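Local coordinates for DNA/pantothenate metabolism flavoprotein (Streptomyces sparsogenes DSM 40356, PDB 7CFU), which probably catalyses the FMN-dependent oxidative decarboxylation of a cysteine-containing substrate in a biosynthetic pathway, as a flavoprotein of the cysteine decarboxylase family, at residues E160-I172 and P181-T193. Numbering follows the deposited sequence.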
loop_
_atom_site.group_PDB
_atom_site.type_symbol
_atom_site.label_atom_id
_atom_site.label_comp_id
_atom_site.label_asym_id
_atom_site.label_seq_id
_atom_site.Cartn_x
_atom_site.Cartn_y
_atom_site.Cartn_z
ATOM N N GLU A 160 -37.441 -29.529 2.000
ATOM C CA GLU A 160 -38.795 -29.057 2.272
ATOM C C GLU A 160 -39.073 -27.735 1.572
ATOM O O GLU A 160 -40.217 -27.461 1.183
ATOM C CB GLU A 160 -39.008 -28.948 3.784
ATOM C CG GLU A 160 -38.926 -30.315 4.482
ATOM C CD GLU A 160 -39.103 -30.250 5.994
ATOM O OE1 GLU A 160 -39.398 -29.157 6.521
ATOM O OE2 GLU A 160 -38.950 -31.301 6.658
ATOM N N ASP A 161 -38.042 -26.918 1.369
ATOM C CA ASP A 161 -38.212 -25.654 0.669
ATOM C C ASP A 161 -38.240 -25.809 -0.843
ATOM O O ASP A 161 -38.406 -24.808 -1.547
ATOM C CB ASP A 161 -37.105 -24.680 1.082
ATOM C CG ASP A 161 -37.261 -24.200 2.510
ATOM O OD1 ASP A 161 -38.347 -24.429 3.094
ATOM O OD2 ASP A 161 -36.297 -23.614 3.057
ATOM N N GLY A 162 -38.084 -27.023 -1.361
ATOM C CA GLY A 162 -38.164 -27.259 -2.790
ATOM C C GLY A 162 -36.844 -27.406 -3.513
ATOM O O GLY A 162 -36.845 -27.515 -4.742
ATOM N N TYR A 163 -35.721 -27.433 -2.798
ATOM C CA TYR A 163 -34.421 -27.578 -3.436
ATOM C C TYR A 163 -34.084 -29.056 -3.628
ATOM O O TYR A 163 -34.380 -29.893 -2.771
ATOM C CB TYR A 163 -33.338 -26.869 -2.613
ATOM C CG TYR A 163 -33.500 -25.355 -2.614
ATOM C CD1 TYR A 163 -32.997 -24.581 -3.661
ATOM C CD2 TYR A 163 -34.184 -24.706 -1.591
ATOM C CE1 TYR A 163 -33.156 -23.201 -3.682
ATOM C CE2 TYR A 163 -34.356 -23.321 -1.604
ATOM C CZ TYR A 163 -33.834 -22.578 -2.652
ATOM O OH TYR A 163 -33.992 -21.211 -2.670
ATOM N N ARG A 164 -33.478 -29.365 -4.771
ATOM C CA ARG A 164 -32.995 -30.706 -5.079
ATOM C C ARG A 164 -31.563 -30.846 -4.581
ATOM O O ARG A 164 -30.660 -30.147 -5.059
ATOM C CB ARG A 164 -33.083 -30.950 -6.586
ATOM C CG ARG A 164 -32.500 -32.259 -7.127
ATOM C CD ARG A 164 -33.353 -33.497 -6.857
ATOM N NE ARG A 164 -32.849 -34.642 -7.619
ATOM C CZ ARG A 164 -31.875 -35.458 -7.228
ATOM N NH1 ARG A 164 -31.271 -35.282 -6.058
ATOM N NH2 ARG A 164 -31.500 -36.456 -8.018
ATOM N N ILE A 165 -31.356 -31.746 -3.628
ATOM C CA ILE A 165 -30.049 -31.973 -3.030
ATOM C C ILE A 165 -29.464 -33.254 -3.608
ATOM O O ILE A 165 -30.085 -34.322 -3.528
ATOM C CB ILE A 165 -30.149 -32.056 -1.501
ATOM C CG1 ILE A 165 -30.851 -30.818 -0.954
ATOM C CG2 ILE A 165 -28.767 -32.235 -0.883
ATOM C CD1 ILE A 165 -30.102 -29.525 -1.197
ATOM N N VAL A 166 -28.266 -33.156 -4.175
ATOM C CA VAL A 166 -27.511 -34.314 -4.634
ATOM C C VAL A 166 -26.506 -34.643 -3.546
ATOM O O VAL A 166 -25.504 -33.938 -3.386
ATOM C CB VAL A 166 -26.807 -34.057 -5.974
ATOM C CG1 VAL A 166 -25.981 -35.279 -6.369
ATOM C CG2 VAL A 166 -27.826 -33.707 -7.052
ATOM N N GLU A 167 -26.771 -35.718 -2.805
ATOM C CA GLU A 167 -25.941 -36.069 -1.668
ATOM C C GLU A 167 -24.547 -36.485 -2.135
ATOM O O GLU A 167 -24.400 -37.090 -3.201
ATOM C CB GLU A 167 -26.588 -37.204 -0.880
ATOM C CG GLU A 167 -27.967 -36.845 -0.367
ATOM C CD GLU A 167 -28.532 -37.882 0.579
ATOM O OE1 GLU A 167 -27.807 -38.847 0.910
ATOM O OE2 GLU A 167 -29.704 -37.731 0.983
ATOM N N PRO A 168 -23.511 -36.176 -1.369
ATOM C CA PRO A 168 -22.156 -36.538 -1.794
ATOM C C PRO A 168 -21.896 -38.032 -1.677
ATOM O O PRO A 168 -22.611 -38.773 -0.996
ATOM C CB PRO A 168 -21.264 -35.751 -0.834
ATOM C CG PRO A 168 -22.092 -35.571 0.378
ATOM C CD PRO A 168 -23.508 -35.403 -0.118
ATOM N N LYS A 169 -20.841 -38.466 -2.361
ATOM C CA LYS A 169 -20.290 -39.797 -2.206
ATOM C C LYS A 169 -19.058 -39.733 -1.303
ATOM O O LYS A 169 -18.660 -38.674 -0.805
ATOM C CB LYS A 169 -19.951 -40.428 -3.561
ATOM C CG LYS A 169 -21.146 -40.663 -4.473
ATOM C CD LYS A 169 -20.757 -41.352 -5.788
ATOM C CE LYS A 169 -19.944 -40.450 -6.696
ATOM N NZ LYS A 169 -19.661 -41.082 -8.016
ATOM N N GLU A 170 -18.431 -40.891 -1.116
ATOM C CA GLU A 170 -17.324 -41.077 -0.184
ATOM C C GLU A 170 -16.126 -41.495 -1.023
ATOM O O GLU A 170 -15.859 -42.687 -1.191
ATOM C CB GLU A 170 -17.699 -42.125 0.859
ATOM C CG GLU A 170 -16.813 -42.181 2.113
ATOM C CD GLU A 170 -15.544 -43.005 2.007
ATOM O OE1 GLU A 170 -15.502 -44.023 1.279
ATOM O OE2 GLU A 170 -14.574 -42.595 2.684
ATOM N N GLY A 171 -15.468 -40.515 -1.633
ATOM C CA GLY A 171 -14.359 -40.815 -2.515
ATOM C C GLY A 171 -12.988 -40.642 -1.891
ATOM O O GLY A 171 -12.376 -39.581 -2.051
ATOM N N ILE A 172 -12.470 -41.668 -1.215
ATOM C CA ILE A 172 -11.173 -41.550 -0.541
ATOM C C ILE A 172 -10.054 -41.464 -1.587
ATOM O O ILE A 172 -10.242 -41.842 -2.749
ATOM C CB ILE A 172 -10.919 -42.723 0.428
ATOM C CG1 ILE A 172 -11.590 -42.462 1.775
ATOM C CG2 ILE A 172 -9.427 -42.848 0.726
ATOM C CD1 ILE A 172 -11.621 -43.688 2.667
ATOM N N PRO A 181 -12.851 -37.345 3.194
ATOM C CA PRO A 181 -12.692 -36.588 1.945
ATOM C C PRO A 181 -13.789 -36.920 0.923
ATOM O O PRO A 181 -13.644 -37.866 0.148
ATOM C CB PRO A 181 -11.313 -37.031 1.443
ATOM C CG PRO A 181 -11.128 -38.407 2.031
ATOM C CD PRO A 181 -11.819 -38.384 3.364
ATOM N N GLY A 182 -14.865 -36.133 0.924
ATOM C CA GLY A 182 -16.023 -36.433 0.104
ATOM C C GLY A 182 -15.798 -36.172 -1.373
ATOM O O GLY A 182 -14.784 -35.622 -1.806
ATOM N N SER A 183 -16.779 -36.590 -2.169
ATOM C CA SER A 183 -16.773 -36.313 -3.597
ATOM C C SER A 183 -18.202 -36.072 -4.054
ATOM O O SER A 183 -19.165 -36.413 -3.361
ATOM C CB SER A 183 -16.152 -37.456 -4.411
ATOM O OG SER A 183 -16.859 -38.659 -4.191
ATOM N N LEU A 184 -18.319 -35.478 -5.238
ATOM C CA LEU A 184 -19.613 -35.112 -5.790
ATOM C C LEU A 184 -20.484 -36.341 -6.014
ATOM O O LEU A 184 -20.010 -37.388 -6.465
ATOM C CB LEU A 184 -19.418 -34.357 -7.102
ATOM C CG LEU A 184 -18.972 -32.902 -6.968
ATOM C CD1 LEU A 184 -18.272 -32.454 -8.243
ATOM C CD2 LEU A 184 -20.190 -32.040 -6.719
ATOM N N GLY A 185 -21.771 -36.202 -5.710
ATOM C CA GLY A 185 -22.735 -37.248 -5.982
ATOM C C GLY A 185 -23.077 -37.322 -7.455
ATOM O O GLY A 185 -22.385 -36.768 -8.313
ATOM N N ASP A 186 -24.185 -38.003 -7.746
ATOM C CA ASP A 186 -24.628 -38.206 -9.126
ATOM C C ASP A 186 -25.507 -37.031 -9.530
ATOM O O ASP A 186 -26.737 -37.088 -9.509
ATOM C CB ASP A 186 -25.350 -39.540 -9.280
ATOM C CG ASP A 186 -24.418 -40.728 -9.112
ATOM O OD1 ASP A 186 -23.294 -40.677 -9.660
ATOM O OD2 ASP A 186 -24.814 -41.713 -8.446
ATOM N N PHE A 187 -24.842 -35.957 -9.950
ATOM C CA PHE A 187 -25.528 -34.715 -10.263
ATOM C C PHE A 187 -26.073 -34.684 -11.679
ATOM O O PHE A 187 -26.982 -33.891 -11.955
ATOM C CB PHE A 187 -24.579 -33.526 -10.071
ATOM C CG PHE A 187 -23.321 -33.615 -10.897
ATOM C CD1 PHE A 187 -23.308 -33.195 -12.223
ATOM C CD2 PHE A 187 -22.149 -34.109 -10.349
ATOM C CE1 PHE A 187 -22.154 -33.281 -12.984
ATOM C CE2 PHE A 187 -20.991 -34.191 -11.107
ATOM C CZ PHE A 187 -20.993 -33.780 -12.424
ATOM N N GLN A 188 -25.532 -35.513 -12.581
ATOM C CA GLN A 188 -25.912 -35.434 -13.991
ATOM C C GLN A 188 -27.413 -35.625 -14.177
ATOM O O GLN A 188 -28.048 -34.900 -14.951
ATOM C CB GLN A 188 -25.125 -36.457 -14.807
ATOM C CG GLN A 188 -23.625 -36.230 -14.766
ATOM C CD GLN A 188 -22.891 -36.975 -15.867
ATOM O OE1 GLN A 188 -23.474 -37.807 -16.564
ATOM N NE2 GLN A 188 -21.604 -36.679 -16.029
ATOM N N SER A 189 -27.999 -36.588 -13.468
ATOM C CA SER A 189 -29.435 -36.818 -13.571
ATOM C C SER A 189 -30.228 -35.626 -13.040
ATOM O O SER A 189 -31.219 -35.204 -13.653
ATOM C CB SER A 189 -29.803 -38.093 -12.811
ATOM O OG SER A 189 -31.206 -38.276 -12.754
ATOM N N ALA A 190 -29.805 -35.069 -11.902
ATOM C CA ALA A 190 -30.524 -33.941 -11.316
ATOM C C ALA A 190 -30.445 -32.703 -12.200
ATOM O O ALA A 190 -31.443 -31.997 -12.377
ATOM C CB ALA A 190 -29.974 -33.636 -9.923
ATOM N N ILE A 191 -29.269 -32.422 -12.767
ATOM C CA ILE A 191 -29.127 -31.232 -13.601
ATOM C C ILE A 191 -29.919 -31.386 -14.895
ATOM O O ILE A 191 -30.593 -30.445 -15.332
ATOM C CB ILE A 191 -27.640 -30.929 -13.861
ATOM C CG1 ILE A 191 -26.957 -30.475 -12.567
ATOM C CG2 ILE A 191 -27.487 -29.881 -14.943
ATOM C CD1 ILE A 191 -25.479 -30.171 -12.729
ATOM N N SER A 192 -29.838 -32.560 -15.534
ATOM C CA SER A 192 -30.613 -32.812 -16.749
ATOM C C SER A 192 -32.100 -32.586 -16.501
ATOM O O SER A 192 -32.789 -31.949 -17.306
ATOM C CB SER A 192 -30.374 -34.241 -17.242
ATOM O OG SER A 192 -29.004 -34.473 -17.524
ATOM N N THR A 193 -32.608 -33.107 -15.382
ATOM C CA THR A 193 -34.004 -32.889 -15.011
ATOM C C THR A 193 -34.320 -31.401 -14.905
ATOM O O THR A 193 -35.344 -30.928 -15.419
ATOM C CB THR A 193 -34.293 -33.600 -13.685
ATOM O OG1 THR A 193 -34.028 -35.000 -13.829
ATOM C CG2 THR A 193 -35.731 -33.387 -13.253
HETATM O O HOH W 1 -22.870 -33.950 -3.919
#
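A water links Val-166 to Gly-185: it donates to Val-166 O at 2.7 Å and accepts from Gly-185 N at 3.1 Å, joining the two backbones where they do not bond directly. Close by, Gly-185 CA makes a CA-H...O contact with Glu-167 O at 3.2 Å, an approach that a side chain at this position would block. One antiparallel hydrogen-bonded bridge follows: Lys-169 N donates to Ser-183 O at 2.8 Å, tilted 30° from that carbonyl's plane, and Ser-183 N returns a bond to Lys-169 O, straighter at its hydrogen (161°) but from above the carbonyl plane. The lysine chain lays CE 3.1 Å from Leu-184 O, while NZ stays beyond salt-bridge range of Asp-186 OD1. Val-166 divides its methyls: CG1, anti to the backbone N (chi1 177°), meets Asp-186 N at 3.5 Å in an inverse gamma turn, and CG2 meets Ala-190 CB on the helix at 3.6 Å. An alanine here would remove both methyls and is likely to leave a gap against Ala-190 and the Asp-186 backbone. Ala-190 CB also lies over one face of the Arg-164 guanidinium. Gly-182 lies about 6 Å from a bound FMN. Strand 164-165, outermost in this chain's helix-flanked parallel sheet, thus meets helix 187-199, which packs on strand 101-107 and helix 37-48.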